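UDP-N-acetylglucosamine 4-epimerase (Bacillus cereus, PDB 3M2P) probably interconverts UDP-N-acetylglucosamine and UDP-N-acetylgalactosamine by inverting the configuration at C4 of the sugar. Local coordinates at residues N157-H162 / T221-S226; K196-Y201 / S263-S268. All coordinates share one frame; numbering follows the deposited sequence.

Contact 1 of 2, residues N157-H162 / T221-S226; sequences NLRFAH and TFNIGS
The methyl CG2 of Thr221 sits over the centre of one face of the Arg159 guanidinium, with CG2 3.7 Å from Arg159 NE. The two residues belong to neighbouring parallel strands, 157-160 and 221-224, of the Rossmann-type sheet, whose short axes diverge by 26°. Thr221 places the methyl there with CG2 anti to its own backbone N and OG1 on the other branch (chi1 -60°). The guanidinium nitrogens find partners elsewhere: NE forms a salt bridge with Glu141, and NH1 bonds to Tyr113 OH. On the other side of the sheet, the Phe160 ring carries Leu158 CB over one face, while Ile224 CB approaches obliquely, 3.9 Å from Phe160 CD1.

The pairing is continuous, Asn157 through Phe160 lying opposite Thr221 through Ile224. Donors alternate between the strands: Phe222 N bonds to Asn157 O at 2.8 Å, Arg159 N to Phe222 O, Ile224 N to Arg159 O, and finally Ala161 N to Ile224 O at 3.2 Å. Leu158 CD2 adds an apolar contact with Ile224 CG1 at 3.9 Å. Helix 202-212 packs on this Leu158, Phe160 and Ile224 face, and Phe160 also lies close to Leu14, a UDP-binding residue. Just past Ile224, where strand 220-224 ends, the Ala161 methyl CB rests 4.0 Å from Gly225 CA.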
loop_
_atom_site.group_PDB
_atom_site.type_symbol
_atom_site.label_atom_id
_atom_site.label_comp_id
_atom_site.label_asym_id
_atom_site.label_seq_id
_atom_site.Cartn_x
_atom_site.Cartn_y
_atom_site.Cartn_z
ATOM N N ASN A 157 3.521 -8.517 -10.877
ATOM C CA ASN A 157 2.909 -8.693 -9.564
ATOM C C ASN A 157 1.704 -9.631 -9.611
ATOM O O ASN A 157 0.747 -9.391 -10.350
ATOM C CB ASN A 157 2.458 -7.343 -9.021
ATOM C CG ASN A 157 3.605 -6.399 -8.794
ATOM O OD1 ASN A 157 3.513 -5.210 -9.086
ATOM N ND2 ASN A 157 4.696 -6.921 -8.263
ATOM N N LEU A 158 1.748 -10.690 -8.812
ATOM C CA LEU A 158 0.679 -11.678 -8.780
ATOM C C LEU A 158 -0.120 -11.591 -7.488
ATOM O O LEU A 158 0.345 -12.037 -6.444
ATOM C CB LEU A 158 1.270 -13.085 -8.889
ATOM C CG LEU A 158 2.112 -13.412 -10.116
ATOM C CD1 LEU A 158 2.562 -14.860 -10.081
ATOM C CD2 LEU A 158 1.313 -13.124 -11.363
ATOM N N ARG A 159 -1.318 -11.030 -7.544
ATOM C CA ARG A 159 -2.181 -11.013 -6.362
ATOM C C ARG A 159 -2.870 -12.367 -6.115
ATOM O O ARG A 159 -4.003 -12.578 -6.539
ATOM C CB ARG A 159 -3.204 -9.882 -6.456
ATOM C CG ARG A 159 -2.566 -8.524 -6.445
ATOM C CD ARG A 159 -3.560 -7.424 -6.676
ATOM N NE ARG A 159 -2.946 -6.116 -6.467
ATOM C CZ ARG A 159 -3.424 -4.976 -6.960
ATOM N NH1 ARG A 159 -4.526 -4.976 -7.706
ATOM N NH2 ARG A 159 -2.807 -3.828 -6.706
ATOM N N PHE A 160 -2.173 -13.273 -5.424
ATOM C CA PHE A 160 -2.700 -14.595 -5.080
ATOM C C PHE A 160 -3.943 -14.548 -4.205
ATOM O O PHE A 160 -4.041 -13.726 -3.299
ATOM C CB PHE A 160 -1.641 -15.432 -4.356
ATOM C CG PHE A 160 -0.462 -15.775 -5.204
ATOM C CD1 PHE A 160 -0.616 -16.535 -6.351
ATOM C CD2 PHE A 160 0.801 -15.340 -4.857
ATOM C CE1 PHE A 160 0.453 -16.841 -7.132
ATOM C CE2 PHE A 160 1.880 -15.646 -5.634
ATOM C CZ PHE A 160 1.706 -16.392 -6.778
ATOM N N ALA A 161 -4.886 -15.445 -4.483
ATOM C CA ALA A 161 -6.025 -15.660 -3.597
ATOM C C ALA A 161 -5.509 -16.433 -2.392
ATOM O O ALA A 161 -4.312 -16.651 -2.273
ATOM C CB ALA A 161 -7.138 -16.430 -4.309
ATOM N N HIS A 162 -6.391 -16.840 -1.497
ATOM C CA HIS A 162 -5.940 -17.489 -0.277
ATOM C C HIS A 162 -5.297 -18.835 -0.561
ATOM O O HIS A 162 -5.931 -19.733 -1.090
ATOM C CB HIS A 162 -7.090 -17.604 0.726
ATOM C CG HIS A 162 -7.744 -16.292 1.015
ATOM N ND1 HIS A 162 -7.141 -15.319 1.778
ATOM C CD2 HIS A 162 -8.928 -15.773 0.608
ATOM C CE1 HIS A 162 -7.931 -14.261 1.845
ATOM N NE2 HIS A 162 -9.019 -14.509 1.139
ATOM N N THR A 221 0.173 -6.128 -13.274
ATOM C CA THR A 221 -0.428 -6.733 -12.093
ATOM C C THR A 221 -1.646 -7.637 -12.383
ATOM O O THR A 221 -2.609 -7.230 -13.033
ATOM C CB THR A 221 -0.724 -5.657 -11.063
ATOM O OG1 THR A 221 0.518 -5.039 -10.720
ATOM C CG2 THR A 221 -1.339 -6.257 -9.813
ATOM N N PHE A 222 -1.579 -8.871 -11.897
ATOM C CA PHE A 222 -2.600 -9.857 -12.197
ATOM C C PHE A 222 -3.202 -10.537 -10.951
ATOM O O PHE A 222 -2.472 -10.906 -10.034
ATOM C CB PHE A 222 -2.016 -10.921 -13.117
ATOM C CG PHE A 222 -1.211 -10.366 -14.256
ATOM C CD1 PHE A 222 0.144 -10.137 -14.116
ATOM C CD2 PHE A 222 -1.802 -10.106 -15.477
ATOM C CE1 PHE A 222 0.878 -9.649 -15.156
ATOM C CE2 PHE A 222 -1.063 -9.607 -16.528
ATOM C CZ PHE A 222 0.270 -9.385 -16.369
ATOM N N ASN A 223 -4.529 -10.702 -10.927
ATOM C CA ASN A 223 -5.173 -11.524 -9.910
ATOM C C ASN A 223 -4.938 -12.974 -10.280
ATOM O O ASN A 223 -5.215 -13.373 -11.409
ATOM C CB ASN A 223 -6.686 -11.290 -9.868
ATOM C CG ASN A 223 -7.061 -9.896 -9.433
ATOM O OD1 ASN A 223 -8.188 -9.449 -9.653
ATOM N ND2 ASN A 223 -6.130 -9.199 -8.812
ATOM N N ILE A 224 -4.429 -13.768 -9.350
ATOM C CA ILE A 224 -4.367 -15.206 -9.576
ATOM C C ILE A 224 -5.327 -15.936 -8.636
ATOM O O ILE A 224 -4.929 -16.425 -7.579
ATOM C CB ILE A 224 -2.943 -15.789 -9.428
ATOM C CG1 ILE A 224 -1.922 -14.988 -10.246
ATOM C CG2 ILE A 224 -2.943 -17.248 -9.848
ATOM C CD1 ILE A 224 -2.055 -15.129 -11.753
ATOM N N GLY A 225 -6.599 -15.990 -9.030
ATOM C CA GLY A 225 -7.613 -16.725 -8.295
ATOM C C GLY A 225 -7.890 -18.092 -8.895
ATOM O O GLY A 225 -7.377 -18.432 -9.959
ATOM N N SER A 226 -8.725 -18.874 -8.218
ATOM C CA SER A 226 -8.992 -20.253 -8.623
ATOM C C SER A 226 -10.335 -20.448 -9.316
ATOM O O SER A 226 -10.453 -21.283 -10.217
ATOM C CB SER A 226 -8.922 -21.178 -7.415
ATOM O OG SER A 226 -9.753 -20.686 -6.377
#

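Contact 2 of 2, residues K196-Y201 / S263-S268; sequences KREFLY and SYMDSS
Backbone pairing comes first: Ser263 N donates to Lys196 O at 2.8 Å, and Glu198 N donates to Ser263 O at 2.7 Å. The two bonds bracket Arg197 and make a single bridge with Ser263, and Arg197 CA adds a C-H...O contact to the same Ser263 O at 3.3 Å.

Charge enters through Glu198, whose chain runs extended with CG anti to the backbone N (chi1 -167°). This carries OE1 to the backbone N of Met265, a selenomethionine in this crystal; the modelled separation is so short that its exact length is doubtful. The other oxygen, OE2, receives weak bonds from Ser226 N and Gly227 N. The bridge and the carboxylate tie the loop leading into helix 268-273 to strand 197-201, which itself lies beside strand 154-164 in the sheet of this extended-SDR-type fold. Within the loop, Asp266 OD1 closes an Asx turn by accepting from Ser268 N (3.0 Å), and takes Ser268 OG on its syn lone pair.

Packing is lighter. Lys196 O meets the edge of the Tyr264 ring in its plane, 3.5 Å from CD1, and Lys196 CB lies 4.0 Å from Tyr264 CE1.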
loop_
_atom_site.group_PDB
_atom_site.type_symbol
_atom_site.label_atom_id
_atom_site.label_comp_id
_atom_site.label_asym_id
_atom_site.label_seq_id
_atom_site.Cartn_x
_atom_site.Cartn_y
_atom_site.Cartn_z
ATOM N N LYS A 196 -18.013 -15.487 1.335
ATOM C CA LYS A 196 -17.351 -16.387 0.394
ATOM C C LYS A 196 -15.900 -15.965 0.220
ATOM O O LYS A 196 -15.612 -14.793 -0.039
ATOM C CB LYS A 196 -18.073 -16.370 -0.954
ATOM C CG LYS A 196 -19.375 -17.150 -0.940
ATOM C CD LYS A 196 -20.298 -16.820 -2.116
ATOM C CE LYS A 196 -21.401 -17.890 -2.258
ATOM N NZ LYS A 196 -22.659 -17.404 -2.929
ATOM N N ARG A 197 -14.990 -16.925 0.377
ATOM C CA ARG A 197 -13.552 -16.661 0.319
ATOM C C ARG A 197 -12.890 -17.530 -0.744
ATOM O O ARG A 197 -13.182 -18.713 -0.839
ATOM C CB ARG A 197 -12.906 -16.914 1.687
ATOM C CG ARG A 197 -13.269 -15.886 2.764
ATOM C CD ARG A 197 -12.350 -16.005 3.973
ATOM N NE ARG A 197 -12.850 -16.957 4.961
ATOM C CZ ARG A 197 -12.114 -17.500 5.932
ATOM N NH1 ARG A 197 -10.828 -17.214 6.047
ATOM N NH2 ARG A 197 -12.663 -18.351 6.788
ATOM N N GLU A 198 -11.999 -16.948 -1.546
ATOM C CA GLU A 198 -11.406 -17.677 -2.666
ATOM C C GLU A 198 -10.140 -18.417 -2.251
ATOM O O GLU A 198 -9.241 -17.826 -1.667
ATOM C CB GLU A 198 -11.112 -16.720 -3.809
ATOM C CG GLU A 198 -10.781 -17.375 -5.139
ATOM C CD GLU A 198 -10.684 -16.337 -6.245
ATOM O OE1 GLU A 198 -10.896 -15.143 -5.926
ATOM O OE2 GLU A 198 -10.402 -16.700 -7.417
ATOM N N PHE A 199 -10.083 -19.714 -2.548
ATOM C CA PHE A 199 -8.956 -20.557 -2.150
ATOM C C PHE A 199 -8.180 -21.126 -3.340
ATOM O O PHE A 199 -8.711 -21.917 -4.117
ATOM C CB PHE A 199 -9.443 -21.702 -1.280
ATOM C CG PHE A 199 -9.985 -21.265 0.039
ATOM C CD1 PHE A 199 -11.322 -20.926 0.175
ATOM C CD2 PHE A 199 -9.164 -21.214 1.156
ATOM C CE1 PHE A 199 -11.827 -20.537 1.391
ATOM C CE2 PHE A 199 -9.667 -20.821 2.381
ATOM C CZ PHE A 199 -10.998 -20.476 2.493
ATOM N N LEU A 200 -6.916 -20.730 -3.463
ATOM C CA LEU A 200 -6.078 -21.155 -4.575
ATOM C C LEU A 200 -5.077 -22.197 -4.128
ATOM O O LEU A 200 -4.253 -21.932 -3.267
ATOM C CB LEU A 200 -5.331 -19.959 -5.161
ATOM C CG LEU A 200 -4.226 -20.268 -6.168
ATOM C CD1 LEU A 200 -4.823 -20.776 -7.462
ATOM C CD2 LEU A 200 -3.394 -19.034 -6.420
ATOM N N TYR A 201 -5.151 -23.382 -4.719
ATOM C CA TYR A 201 -4.243 -24.468 -4.384
ATOM C C TYR A 201 -2.809 -24.036 -4.671
ATOM O O TYR A 201 -2.539 -23.425 -5.700
ATOM C CB TYR A 201 -4.629 -25.713 -5.186
ATOM C CG TYR A 201 -3.883 -26.990 -4.850
ATOM C CD1 TYR A 201 -3.277 -27.175 -3.620
ATOM C CD2 TYR A 201 -3.828 -28.034 -5.768
ATOM C CE1 TYR A 201 -2.609 -28.351 -3.331
ATOM C CE2 TYR A 201 -3.169 -29.218 -5.486
ATOM C CZ TYR A 201 -2.559 -29.371 -4.270
ATOM O OH TYR A 201 -1.890 -30.548 -4.007
ATOM N N SER A 263 -14.042 -12.521 0.239
ATOM C CA SER A 263 -12.940 -12.133 -0.640
ATOM C C SER A 263 -12.727 -13.108 -1.792
ATOM O O SER A 263 -12.382 -14.267 -1.596
ATOM C CB SER A 263 -11.638 -11.894 0.143
ATOM O OG SER A 263 -11.266 -13.014 0.925
ATOM N N TYR A 264 -12.957 -12.621 -3.004
ATOM C CA TYR A 264 -12.680 -13.396 -4.200
ATOM C C TYR A 264 -12.418 -12.459 -5.354
ATOM O O TYR A 264 -12.742 -11.279 -5.278
ATOM C CB TYR A 264 -13.827 -14.351 -4.536
ATOM C CG TYR A 264 -15.221 -13.747 -4.515
ATOM C CD1 TYR A 264 -16.004 -13.814 -3.368
ATOM C CD2 TYR A 264 -15.765 -13.142 -5.645
ATOM C CE1 TYR A 264 -17.274 -13.284 -3.335
ATOM C CE2 TYR A 264 -17.040 -12.602 -5.620
ATOM C CZ TYR A 264 -17.796 -12.685 -4.461
ATOM O OH TYR A 264 -19.075 -12.175 -4.406
HETATM N N MSE A 265 -11.835 -12.981 -6.424
HETATM C CA MSE A 265 -11.430 -12.134 -7.534
HETATM C C MSE A 265 -11.874 -12.643 -8.879
HETATM O O MSE A 265 -12.051 -13.836 -9.098
HETATM C CB MSE A 265 -9.910 -11.994 -7.587
HETATM C CG MSE A 265 -9.286 -11.367 -6.374
HETATM SE SE MSE A 265 -7.373 -11.706 -6.347
HETATM C CE MSE A 265 -7.415 -13.662 -6.534
ATOM N N ASP A 266 -11.993 -11.690 -9.789
ATOM C CA ASP A 266 -12.144 -11.928 -11.205
ATOM C C ASP A 266 -10.746 -12.119 -11.800
ATOM O O ASP A 266 -9.909 -11.216 -11.739
ATOM C CB ASP A 266 -12.825 -10.699 -11.790
ATOM C CG ASP A 266 -12.907 -10.733 -13.276
ATOM O OD1 ASP A 266 -12.418 -11.717 -13.859
ATOM O OD2 ASP A 266 -13.456 -9.771 -13.858
ATOM N N SER A 267 -10.466 -13.295 -12.349
ATOM C CA SER A 267 -9.127 -13.555 -12.884
ATOM C C SER A 267 -9.054 -13.596 -14.417
ATOM O O SER A 267 -8.158 -14.228 -14.991
ATOM C CB SER A 267 -8.550 -14.837 -12.288
ATOM O OG SER A 267 -8.397 -14.708 -10.890
ATOM N N SER A 268 -10.001 -12.920 -15.065
ATOM C CA SER A 268 -9.992 -12.753 -16.509
ATOM C C SER A 268 -8.586 -12.430 -17.018
ATOM O O SER A 268 -7.985 -13.223 -17.742
ATOM C CB SER A 268 -10.930 -11.617 -16.914
ATOM O OG SER A 268 -12.238 -11.827 -16.429
#

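In the fold
Contact 1 is the core contact, nearly all of its touching residues being buried, whereas contact 2 is only partly buried and includes the exposed Lys196. Both involve the same sheet, since strand 154-164 pairs with both 220-224 and 197-201, in parallel. Their chemistry follows position: a regular parallel ladder in contact 1, with apolar side chains on one face and polar ones, Arg159 among them, on the other, against one bridge and a buried carboxylate gripping loop backbone in contact 2. The two touch directly. His162 NE2 probably bonds to Ser263 OG at 2.7 Å, and His162 O to Leu200 N at 2.8 Å. Ser267 OG further bonds to Gly225 N, joining the 263-268 loop to the end of strand 220-224.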